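Local coordinates for protein 4-aminobutyrate transaminase (Acinetobacter baumannii, PDB 6WOP) that probably transfers the amino group of 4-aminobutyrate to 2-oxoglutarate, using pyridoxal 5'-phosphate as its cofactor, at residues Q43-A48 against L408-Q413; K368-Y373 against L379-C384; A330-T335 against F393-T398. All blocks are in the same frame, centred on the assembly; numbering follows the deposited sequence.

Contact 1 of 3, residues Q43-A48 against L408-Q413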
# COMPACT_ATOMS: atom_id res chain seq x y z
N GLN A 43 34.57 0.40 -36.33
CA GLN A 43 34.92 1.24 -35.19
C GLN A 43 33.81 2.25 -34.94
O GLN A 43 33.29 2.85 -35.89
CB GLN A 43 36.23 1.96 -35.52
CG GLN A 43 37.21 2.03 -34.40
CD GLN A 43 38.57 2.58 -34.83
OE1 GLN A 43 39.42 1.86 -35.37
NE2 GLN A 43 38.73 3.88 -34.65
N PHE A 44 33.46 2.46 -33.66
CA PHE A 44 32.46 3.43 -33.24
C PHE A 44 33.06 4.40 -32.24
O PHE A 44 33.86 4.01 -31.38
CB PHE A 44 31.26 2.77 -32.60
CG PHE A 44 30.44 1.98 -33.55
CD1 PHE A 44 30.74 0.66 -33.77
CD2 PHE A 44 29.39 2.59 -34.28
CE1 PHE A 44 30.02 -0.08 -34.67
CE2 PHE A 44 28.66 1.84 -35.18
CZ PHE A 44 28.96 0.51 -35.38
N ILE A 45 32.73 5.68 -32.39
CA ILE A 45 33.16 6.65 -31.39
C ILE A 45 32.08 6.62 -30.33
O ILE A 45 30.90 6.71 -30.65
CB ILE A 45 33.32 8.06 -31.99
CG1 ILE A 45 34.46 8.09 -33.02
CG2 ILE A 45 33.41 9.15 -30.88
CD1 ILE A 45 34.51 9.36 -33.92
N ASP A 46 32.47 6.51 -29.09
CA ASP A 46 31.50 6.29 -28.01
C ASP A 46 31.08 7.64 -27.41
O ASP A 46 31.80 8.21 -26.59
CB ASP A 46 32.15 5.37 -26.97
CG ASP A 46 31.23 5.10 -25.80
OD1 ASP A 46 30.00 5.36 -25.93
OD2 ASP A 46 31.75 4.64 -24.73
N PHE A 47 29.89 8.12 -27.76
CA PHE A 47 29.29 9.22 -27.00
C PHE A 47 28.22 8.72 -26.01
O PHE A 47 27.36 9.51 -25.60
CB PHE A 47 28.63 10.23 -27.92
CG PHE A 47 29.60 11.26 -28.56
CD1 PHE A 47 30.97 11.08 -28.50
CD2 PHE A 47 29.10 12.39 -29.21
CE1 PHE A 47 31.87 12.01 -29.10
CE2 PHE A 47 29.99 13.32 -29.77
CZ PHE A 47 31.37 13.13 -29.73
N ALA A 48 28.26 7.45 -25.64
CA ALA A 48 27.30 6.87 -24.69
C ALA A 48 27.91 6.55 -23.34
O ALA A 48 27.20 6.63 -22.33
CB ALA A 48 26.70 5.57 -25.24
N LEU A 408 32.00 15.29 -33.34
CA LEU A 408 31.15 16.48 -33.52
C LEU A 408 30.94 16.78 -34.99
O LEU A 408 29.90 17.31 -35.39
CB LEU A 408 31.78 17.69 -32.84
CG LEU A 408 32.03 17.72 -31.35
CD1 LEU A 408 32.80 18.98 -30.97
CD2 LEU A 408 30.74 17.57 -30.58
N ASP A 409 31.92 16.44 -35.83
CA ASP A 409 31.73 16.59 -37.27
C ASP A 409 30.68 15.60 -37.79
O ASP A 409 29.87 15.95 -38.66
CB ASP A 409 33.06 16.41 -37.99
CG ASP A 409 34.07 17.56 -37.71
OD1 ASP A 409 33.66 18.63 -37.19
OD2 ASP A 409 35.28 17.37 -38.02
N ILE A 410 30.69 14.36 -37.32
CA ILE A 410 29.66 13.42 -37.75
C ILE A 410 28.28 13.91 -37.28
O ILE A 410 27.29 13.82 -38.02
CB ILE A 410 29.97 12.01 -37.22
CG1 ILE A 410 31.29 11.47 -37.83
CG2 ILE A 410 28.82 11.05 -37.51
CD1 ILE A 410 31.98 10.43 -36.90
N LEU A 411 28.21 14.39 -36.03
CA LEU A 411 26.95 14.91 -35.49
C LEU A 411 26.42 16.01 -36.40
O LEU A 411 25.23 16.00 -36.78
CB LEU A 411 27.19 15.45 -34.07
CG LEU A 411 26.01 16.15 -33.34
CD1 LEU A 411 25.03 15.11 -32.79
CD2 LEU A 411 26.51 16.97 -32.20
N LYS A 412 27.29 16.95 -36.78
CA LYS A 412 26.85 18.03 -37.66
C LYS A 412 26.37 17.51 -39.01
O LYS A 412 25.39 18.02 -39.58
CB LYS A 412 27.98 19.04 -37.86
CG LYS A 412 28.53 19.61 -36.58
CD LYS A 412 28.79 21.13 -36.68
CE LYS A 412 29.91 21.46 -37.59
NZ LYS A 412 29.63 22.73 -38.38
N GLN A 413 27.05 16.51 -39.57
CA GLN A 413 26.60 15.96 -40.84
C GLN A 413 25.23 15.31 -40.67
O GLN A 413 24.36 15.43 -41.55
CB GLN A 413 27.60 14.94 -41.38
CG GLN A 413 28.93 15.56 -41.81
CD GLN A 413 30.09 14.54 -41.74
OE1 GLN A 413 29.91 13.35 -41.43
NE2 GLN A 413 31.30 15.03 -41.99
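Ile45 and Ile410 meet through their terminal methyls, CD1 of Ile45 lying 4.1 Å from CD1 of Ile410, where strand 43-46 looks across to helix 401-416. The two backbones stay well apart, about 9.9 Å between the CA atoms of Ile45 and Ile410, so the ends of the side chains do the touching. In Ile45 the CG1 branch sits beside the backbone N (chi1 -66°) and runs on almost fully extended, which carries its CD1 out to the helix. Ile410 has the same disposition of branches, and the two side chains pass at a slant. Asp46, next along, turns its carboxylate to the other side of the strand. OD1 accepts from Ala48 N at 2.7 Å, an Asx turn in which the N-H approaches from above the carboxylate plane, and a second bond comes to it from Gly49 N. Phe47, inside this turn, points its CB at the helix. The far end of the Phe47 side chain reaches Leu408: CE2 lies 4.4 Å from Leu408 CD2, and CZ is 4.3 Å from Leu408 N. Although the CB of Leu408 does not point at the strand, the leucine tip bends in towards the ring. Leu379, from the adjoining strand, packs on both Ile45 and Phe47, as does Ile399, while Leu332 of helix 321-342 touches Leu408. The patch therefore belongs to the hydrophobic core between a mixed sheet and the last helix of this class-III aminotransferase. Without a polar bond between the segments and almost wholly apolar, the contact rests on dispersion and on exclusion of water, with little directional constraint; the polar bonding of the Asx turn is kept to its far side.

Contact 2 of 3, residues K368-Y373 against L379-C384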
# COMPACT_ATOMS: atom_id res chain seq x y z
N LYS A 368 15.82 10.55 -34.10
CA LYS A 368 16.20 9.24 -34.63
C LYS A 368 16.94 9.38 -35.96
O LYS A 368 17.84 8.59 -36.24
CB LYS A 368 14.98 8.34 -34.82
CG LYS A 368 14.32 7.85 -33.58
CD LYS A 368 15.34 7.47 -32.57
CE LYS A 368 15.22 5.98 -32.22
NZ LYS A 368 15.87 5.58 -30.91
N VAL A 369 16.60 10.38 -36.77
CA VAL A 369 17.32 10.54 -38.04
C VAL A 369 18.80 10.82 -37.77
O VAL A 369 19.68 10.21 -38.36
CB VAL A 369 16.66 11.64 -38.91
CG1 VAL A 369 17.61 12.09 -40.01
CG2 VAL A 369 15.32 11.13 -39.52
N VAL A 370 19.08 11.70 -36.81
CA VAL A 370 20.46 12.05 -36.47
C VAL A 370 21.16 10.85 -35.83
O VAL A 370 22.30 10.50 -36.17
CB VAL A 370 20.46 13.28 -35.53
CG1 VAL A 370 21.88 13.52 -34.90
CG2 VAL A 370 19.92 14.53 -36.27
N GLN A 371 20.49 10.23 -34.85
CA GLN A 371 21.04 9.07 -34.17
C GLN A 371 21.39 7.98 -35.18
O GLN A 371 22.45 7.34 -35.05
CB GLN A 371 20.05 8.54 -33.13
CG GLN A 371 20.55 7.31 -32.39
CD GLN A 371 19.57 6.78 -31.36
OE1 GLN A 371 18.38 6.51 -31.66
NE2 GLN A 371 20.04 6.64 -30.15
N ASN A 372 20.49 7.72 -36.14
CA ASN A 372 20.81 6.61 -37.03
C ASN A 372 21.85 7.00 -38.08
O ASN A 372 22.73 6.19 -38.42
CB ASN A 372 19.55 6.06 -37.71
CG ASN A 372 18.50 5.64 -36.69
OD1 ASN A 372 18.74 5.70 -35.47
ND2 ASN A 372 17.33 5.20 -37.17
N TYR A 373 21.87 8.26 -38.54
CA TYR A 373 22.98 8.69 -39.39
C TYR A 373 24.30 8.50 -38.66
O TYR A 373 25.29 8.04 -39.25
CB TYR A 373 22.84 10.14 -39.76
CG TYR A 373 24.03 10.61 -40.57
CD1 TYR A 373 25.17 11.09 -39.96
CD2 TYR A 373 24.00 10.55 -41.96
CE1 TYR A 373 26.25 11.50 -40.69
CE2 TYR A 373 25.08 10.93 -42.69
CZ TYR A 373 26.19 11.44 -42.04
OH TYR A 373 27.27 11.85 -42.76
N LEU A 379 29.43 6.58 -35.01
CA LEU A 379 29.22 7.43 -33.85
C LEU A 379 28.01 6.92 -33.06
O LEU A 379 26.91 6.83 -33.60
CB LEU A 379 29.04 8.91 -34.27
CG LEU A 379 28.75 9.81 -33.06
CD1 LEU A 379 29.99 9.87 -32.01
CD2 LEU A 379 28.26 11.18 -33.52
N LEU A 380 28.21 6.54 -31.80
CA LEU A 380 27.16 5.96 -30.97
C LEU A 380 26.55 7.06 -30.13
O LEU A 380 27.22 7.59 -29.24
CB LEU A 380 27.76 4.88 -30.07
CG LEU A 380 26.84 4.25 -28.99
CD1 LEU A 380 25.62 3.62 -29.63
CD2 LEU A 380 27.58 3.18 -28.19
N LEU A 381 25.24 7.34 -30.35
CA LEU A 381 24.50 8.40 -29.69
C LEU A 381 23.31 7.84 -28.93
O LEU A 381 22.62 6.95 -29.43
CB LEU A 381 23.93 9.43 -30.72
CG LEU A 381 24.95 10.30 -31.49
CD1 LEU A 381 24.27 11.26 -32.53
CD2 LEU A 381 25.75 11.06 -30.43
N LEU A 382 23.02 8.42 -27.74
CA LEU A 382 21.83 8.08 -26.98
C LEU A 382 20.75 9.16 -27.03
O LEU A 382 21.07 10.36 -27.02
CB LEU A 382 22.17 7.85 -25.51
CG LEU A 382 23.27 6.82 -25.20
CD1 LEU A 382 23.57 6.94 -23.73
CD2 LEU A 382 22.81 5.42 -25.58
N THR A 383 19.49 8.74 -26.97
CA THR A 383 18.36 9.67 -26.79
C THR A 383 17.76 9.57 -25.38
O THR A 383 18.12 8.72 -24.57
CB THR A 383 17.26 9.44 -27.83
OG1 THR A 383 16.76 8.10 -27.72
CG2 THR A 383 17.79 9.74 -29.26
N CYS A 384 16.86 10.48 -25.07
CA CYS A 384 16.30 10.56 -23.74
C CYS A 384 15.02 11.34 -23.87
O CYS A 384 14.56 11.60 -24.99
CB CYS A 384 17.23 11.27 -22.76
SG CYS A 384 18.11 12.74 -23.42
O HOH W 1 24.18 6.73 -32.95
O HOH W 2 18.69 5.70 -27.36
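Gln371 grips Leu381 through its amide: NE2 donates to Leu381 O at 2.7 Å in a nearly straight bond (168°), and the acceptor lies in the amide plane. The donor, in turn, sits well above the plane of the Leu381 carbonyl. With CG anti to the backbone N (chi1 179°) and the chain extended beyond it, Gln371 spans the gap between helix and strand; residues 368-373 of the helix and 382-384 of the strand run nearly antiparallel (162°). Both ends of the amide are used. Lys368 NZ, one turn back in the helix, donates to Gln371 OE1 at 2.8 Å, and a longer bond, 3.2 Å from Gln371 NE2, goes to a water that also accepts from Thr383 N. Thr383 crosses at about a right angle and sets CG2 over a face of the Gln371 amide, 3.9 Å from NE2.

Leu381 points its CB at the helix, and its CD1 meets Val370 CG1 at 4.1 Å; Phe393 and Leu411 also pack on Leu381. Near the break in the strand, a further water accepts from Leu381 N and donates to Leu379 O and Gln371 O, joining helix and strand backbones. On the other face, Thr82 and Val81 of the second subunit pack on Leu380 and Leu382, respectively.

This contact between a helix and the strand that follows it thus combines an apolar floor with a polar edge. Because OE1 receives a lysine N-H and NE2 faces a carbonyl and a water, the amide has one sensible orientation, and the nearby ammonium probably polarises it and strengthens NE2 as a donor.

Contact 3 of 3, residues A330-T335 against F393-T398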
# COMPACT_ATOMS: atom_id res chain seq x y z
N ALA A 330 32.07 22.78 -23.23
CA ALA A 330 32.02 24.08 -23.88
C ALA A 330 32.11 23.92 -25.40
O ALA A 330 31.38 24.60 -26.15
CB ALA A 330 33.13 24.99 -23.35
N GLU A 331 32.99 23.01 -25.87
CA GLU A 331 33.20 22.82 -27.30
C GLU A 331 32.00 22.16 -27.95
O GLU A 331 31.59 22.54 -29.07
CB GLU A 331 34.46 21.98 -27.54
CG GLU A 331 34.74 21.81 -29.01
CD GLU A 331 36.06 21.12 -29.34
OE1 GLU A 331 36.33 20.98 -30.55
OE2 GLU A 331 36.81 20.77 -28.41
N LEU A 332 31.42 21.16 -27.26
CA LEU A 332 30.17 20.59 -27.76
C LEU A 332 29.05 21.63 -27.78
O LEU A 332 28.24 21.64 -28.72
CB LEU A 332 29.78 19.37 -26.92
CG LEU A 332 28.33 18.85 -27.08
CD1 LEU A 332 28.00 18.48 -28.49
CD2 LEU A 332 28.11 17.61 -26.18
N VAL A 333 28.94 22.49 -26.76
CA VAL A 333 27.84 23.47 -26.78
C VAL A 333 28.00 24.43 -27.96
O VAL A 333 27.03 24.73 -28.67
CB VAL A 333 27.74 24.20 -25.43
CG1 VAL A 333 26.91 25.46 -25.52
CG2 VAL A 333 27.04 23.32 -24.39
N ALA A 334 29.22 24.90 -28.24
CA ALA A 334 29.40 25.79 -29.38
C ALA A 334 29.01 25.10 -30.68
O ALA A 334 28.51 25.75 -31.60
CB ALA A 334 30.85 26.27 -29.46
N THR A 335 29.31 23.80 -30.82
CA THR A 335 28.87 23.04 -31.99
C THR A 335 27.34 22.98 -32.08
O THR A 335 26.76 23.13 -33.16
CB THR A 335 29.47 21.64 -31.94
OG1 THR A 335 30.83 21.73 -32.34
CG2 THR A 335 28.84 20.71 -32.92
N PHE A 393 24.60 13.64 -24.31
CA PHE A 393 26.01 13.33 -24.62
C PHE A 393 26.73 12.87 -23.36
O PHE A 393 26.82 13.62 -22.38
CB PHE A 393 26.68 14.56 -25.24
CG PHE A 393 26.04 14.98 -26.50
CD1 PHE A 393 26.42 14.38 -27.70
CD2 PHE A 393 24.99 15.90 -26.49
CE1 PHE A 393 25.79 14.70 -28.91
CE2 PHE A 393 24.34 16.23 -27.69
CZ PHE A 393 24.75 15.62 -28.90
N LEU A 394 27.25 11.64 -23.40
CA LEU A 394 27.90 10.98 -22.27
C LEU A 394 29.24 10.36 -22.64
O LEU A 394 29.62 9.29 -22.10
CB LEU A 394 26.97 9.90 -21.72
CG LEU A 394 25.79 10.56 -21.02
CD1 LEU A 394 24.65 9.46 -20.76
CD2 LEU A 394 26.28 11.19 -19.74
N TYR A 395 29.97 11.01 -23.59
CA TYR A 395 31.29 10.55 -24.01
C TYR A 395 32.20 10.44 -22.80
O TYR A 395 32.06 11.24 -21.87
CB TYR A 395 31.88 11.57 -24.97
CG TYR A 395 31.66 13.02 -24.48
CD1 TYR A 395 32.56 13.64 -23.61
CD2 TYR A 395 30.57 13.76 -24.91
CE1 TYR A 395 32.34 15.00 -23.17
CE2 TYR A 395 30.34 15.06 -24.50
CZ TYR A 395 31.23 15.68 -23.65
OH TYR A 395 30.95 16.95 -23.28
N PRO A 396 33.17 9.51 -22.78
CA PRO A 396 34.17 9.52 -21.72
C PRO A 396 34.86 10.86 -21.62
O PRO A 396 35.13 11.48 -22.65
CB PRO A 396 35.17 8.41 -22.18
CG PRO A 396 34.24 7.38 -22.83
CD PRO A 396 33.23 8.29 -23.60
N LEU A 397 35.14 11.31 -20.38
CA LEU A 397 35.84 12.59 -20.18
C LEU A 397 37.31 12.49 -20.61
O LEU A 397 37.99 13.54 -20.76
CB LEU A 397 35.80 12.97 -18.71
CG LEU A 397 34.39 13.13 -18.13
CD1 LEU A 397 34.44 13.62 -16.65
CD2 LEU A 397 33.60 14.14 -19.00
N THR A 398 37.76 11.28 -20.83
CA THR A 398 39.11 10.97 -21.31
C THR A 398 39.19 10.91 -22.85
O THR A 398 40.26 10.56 -23.39
CB THR A 398 39.53 9.61 -20.72
OG1 THR A 398 38.52 8.63 -21.03
CG2 THR A 398 39.67 9.67 -19.19
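Leu332 reaches from helix 321-342 into the angle between two aromatic rings, Phe393 and Tyr395, and is the sole residue of segment 330-335 to touch segment 393-398. Its two methyls divide the work. CD1 stands over the centre of the Phe393 ring, 4.2 Å from the centroid and only 3° off the ring normal, a CH-pi contact. CD2 lies nearer the root of the ring, 3.4 Å from Phe393 CG, a tight approach, and from there it also faces Tyr395, 3.8 Å from Tyr395 CE2. CD2 thus bridges the two residues, above the CB-CG end of Phe393 and at the edge of Tyr395, close to that ring's plane. The leucine can do this because its CG is anti to the backbone N (chi1 166°), which sends the fork out from the helix towards the rings.

Around this first shell, Phe404 and Leu408 of helix 401-416 and Val357 of strand 356-361 also pack on Leu332, while Phe47 and Val359 touch Phe393. Tyr395 CG lies between its backbone N and carbonyl carbon (chi1 44°), the hydroxyl is hydrogen-bonded to Ser355 OG, and Phe404 meets the ring edge-to-face. Arg248 makes a cation-pi contact with the same ring and donates to Tyr395 O, tying the segment to a residue distant in sequence. On the helix, Glu331 forms a salt bridge with Arg405.

The contact joins a long helix to the connection between strand 390-393 and helix 401-416, in the C-terminal part of this class-III (fold type I) aminotransferase. It is apolar apart from Tyr395 OH, which packs by Leu332 CD2, so cohesion probably comes from dispersion and CH-pi attraction, while sheet pairing of Phe393 with Val357 and the bonds of Tyr395 probably both set the rings.

Overall arrangement
From the N terminus, strand 43-46 comes first, and contact 1 closes the widest loop, spanning some 360 residues to helix 401-416. Inside it, contact 3 shuts a loop of under sixty residues between helix 321-342 and the segment after strand 390-393. Contact 2, between helix 364-376 and the next strand, is nested within contact 3, so the three loops lie one inside another and none cross. In space they adjoin: strands 43-46 and 379-384 are parallel neighbours in one mixed sheet, Phe47 O and Leu394 N probably pair, and Leu381 packs on Phe393. Together they bind three helices to one sheet, joining early and late chain.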